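YflH protein (Bacillus subtilis, PDB 3D0W) is of unknown function but folds into a small all-helical domain of the DUF3243 family that pairs with a second copy of itself. Local coordinates at residues Y35-V40 with K99-Q104. Numbering follows the deposited sequence.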
# COMPACT_ATOMS: atom_id res chain seq x y z
N TYR A 35 -4.75 13.10 -6.23
CA TYR A 35 -6.16 12.76 -6.09
C TYR A 35 -6.51 12.59 -4.61
O TYR A 35 -7.58 13.00 -4.16
CB TYR A 35 -6.46 11.48 -6.88
CG TYR A 35 -7.87 10.97 -6.74
CD1 TYR A 35 -8.96 11.75 -7.13
CD2 TYR A 35 -8.13 9.70 -6.21
CE1 TYR A 35 -10.26 11.28 -7.00
CE2 TYR A 35 -9.43 9.22 -6.07
CZ TYR A 35 -10.49 10.02 -6.47
OH TYR A 35 -11.79 9.57 -6.32
N LEU A 36 -5.60 11.99 -3.85
CA LEU A 36 -5.83 11.79 -2.42
C LEU A 36 -5.82 13.15 -1.74
O LEU A 36 -6.66 13.45 -0.89
CB LEU A 36 -4.74 10.90 -1.80
CG LEU A 36 -4.68 9.45 -2.32
CD1 LEU A 36 -3.66 8.65 -1.50
CD2 LEU A 36 -6.04 8.81 -2.21
N LYS A 37 -4.85 13.98 -2.11
CA LYS A 37 -4.75 15.31 -1.55
C LYS A 37 -6.04 16.07 -1.86
O LYS A 37 -6.49 16.89 -1.05
CB LYS A 37 -3.53 16.03 -2.13
CG LYS A 37 -3.13 17.29 -1.38
CD LYS A 37 -1.75 17.79 -1.79
CE LYS A 37 -0.66 16.79 -1.43
NZ LYS A 37 0.70 17.29 -1.75
N LYS A 38 -6.66 15.79 -3.01
CA LYS A 38 -7.92 16.44 -3.39
C LYS A 38 -9.03 16.01 -2.44
O LYS A 38 -9.83 16.84 -2.00
CB LYS A 38 -8.34 16.07 -4.82
CG LYS A 38 -7.50 16.68 -5.93
CD LYS A 38 -8.36 17.29 -7.04
CE LYS A 38 -9.10 16.25 -7.87
NZ LYS A 38 -10.18 15.53 -7.13
N GLN A 39 -9.06 14.71 -2.14
CA GLN A 39 -10.05 14.14 -1.24
C GLN A 39 -9.97 14.83 0.12
O GLN A 39 -10.98 15.23 0.69
CB GLN A 39 -9.79 12.65 -1.00
CG GLN A 39 -9.62 11.78 -2.23
CD GLN A 39 -10.89 11.66 -3.04
OE1 GLN A 39 -11.16 12.47 -3.92
NE2 GLN A 39 -11.68 10.63 -2.75
N VAL A 40 -8.74 14.95 0.63
CA VAL A 40 -8.49 15.56 1.93
C VAL A 40 -8.91 17.03 2.00
O VAL A 40 -9.68 17.41 2.87
CB VAL A 40 -6.99 15.45 2.32
CG1 VAL A 40 -6.73 16.21 3.61
CG2 VAL A 40 -6.60 13.98 2.47
N LYS A 99 0.58 10.40 5.78
CA LYS A 99 2.00 10.77 5.78
C LYS A 99 2.53 10.71 4.34
O LYS A 99 3.36 11.52 3.94
CB LYS A 99 2.79 9.80 6.68
CG LYS A 99 2.48 9.96 8.18
CD LYS A 99 2.99 8.77 9.02
CE LYS A 99 4.51 8.70 9.08
NZ LYS A 99 5.04 7.60 9.98
N LEU A 100 2.05 9.75 3.56
CA LEU A 100 2.48 9.61 2.18
C LEU A 100 1.97 10.81 1.37
O LEU A 100 2.72 11.39 0.58
CB LEU A 100 1.97 8.29 1.59
CG LEU A 100 2.10 8.01 0.09
CD1 LEU A 100 2.10 6.52 -0.14
CD2 LEU A 100 0.97 8.69 -0.69
N VAL A 101 0.72 11.19 1.57
CA VAL A 101 0.16 12.33 0.86
C VAL A 101 0.92 13.62 1.17
O VAL A 101 1.24 14.40 0.27
CB VAL A 101 -1.34 12.51 1.19
CG1 VAL A 101 -1.83 13.85 0.68
CG2 VAL A 101 -2.13 11.38 0.54
N ASP A 102 1.22 13.84 2.45
CA ASP A 102 1.94 15.03 2.89
C ASP A 102 3.47 14.93 2.78
O ASP A 102 4.19 15.63 3.49
CB ASP A 102 1.57 15.37 4.33
CG ASP A 102 0.17 15.94 4.45
OD1 ASP A 102 -0.07 17.03 3.89
OD2 ASP A 102 -0.68 15.30 5.09
N LYS A 103 3.96 14.06 1.90
CA LYS A 103 5.39 13.88 1.74
C LYS A 103 6.01 14.96 0.85
O LYS A 103 5.35 15.49 -0.04
CB LYS A 103 5.67 12.50 1.14
CG LYS A 103 7.13 12.13 0.97
CD LYS A 103 7.24 10.78 0.26
CE LYS A 103 8.68 10.36 0.02
NZ LYS A 103 9.39 10.04 1.28
N GLN A 104 7.28 15.26 1.12
CA GLN A 104 8.07 16.25 0.39
C GLN A 104 7.33 17.55 0.05
O GLN A 104 7.62 18.56 0.72
CB GLN A 104 8.64 15.64 -0.90
CG GLN A 104 7.60 15.23 -1.93
CD GLN A 104 8.22 14.60 -3.17
OE1 GLN A 104 8.99 15.24 -3.89
NE2 GLN A 104 7.89 13.33 -3.41
OXT GLN A 104 6.47 17.54 -0.85
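Leu36 and Lys37 meet Val101 across this contact, while the aromatic ring of Tyr35, one turn of helix before Gln39, lies clear of it and has the Gln39 amide over one face, CD standing 3.8 Å above the ring plane and shifted toward the rim. Beyond the ring, the Tyr35 hydroxyl is hydrogen-bonded to Glu68. The motif is helix-helix packing in a small four-helix domain: the C-terminal end of helix 87-101 butts against the middle of the long helix 23-48.

Val101 carries its side of the contact with both methyls, one for each neighbour. CG2 points at the stem of Leu36 and comes within 3.5 Å of its CB. The same methyl also lies 3.7 Å from Leu36 CD1. The other methyl is set anti to the backbone N (chi1 168°), which leaves it beside the aliphatic part of Lys37, with CG1 3.8 Å from Lys37 CE. Leu36 also packs on Tyr63 of helix 56-65, so this buried leucine ties three helices together.

Lys37 runs out extended and then bends at its third torsion (chi3 -64°), a turn that brings its end out in front of the Val101 carbonyl oxygen, the last of the helix. Its CE lies 3.5 Å from Val101 O. The ammonium follows, NZ standing 3.6 Å from Val101 O, a distance suggesting electrostatic attraction to the helix C-terminus. Asp102 may add to that field, although its OD1 remains 5.7 Å from Lys37 NZ. On another side of this helix end, Leu100 packs on Leu81 of the second subunit. Just past Val101 the chain turns out of the helix, and Lys103 N donates to Leu100 O at 3.2 Å.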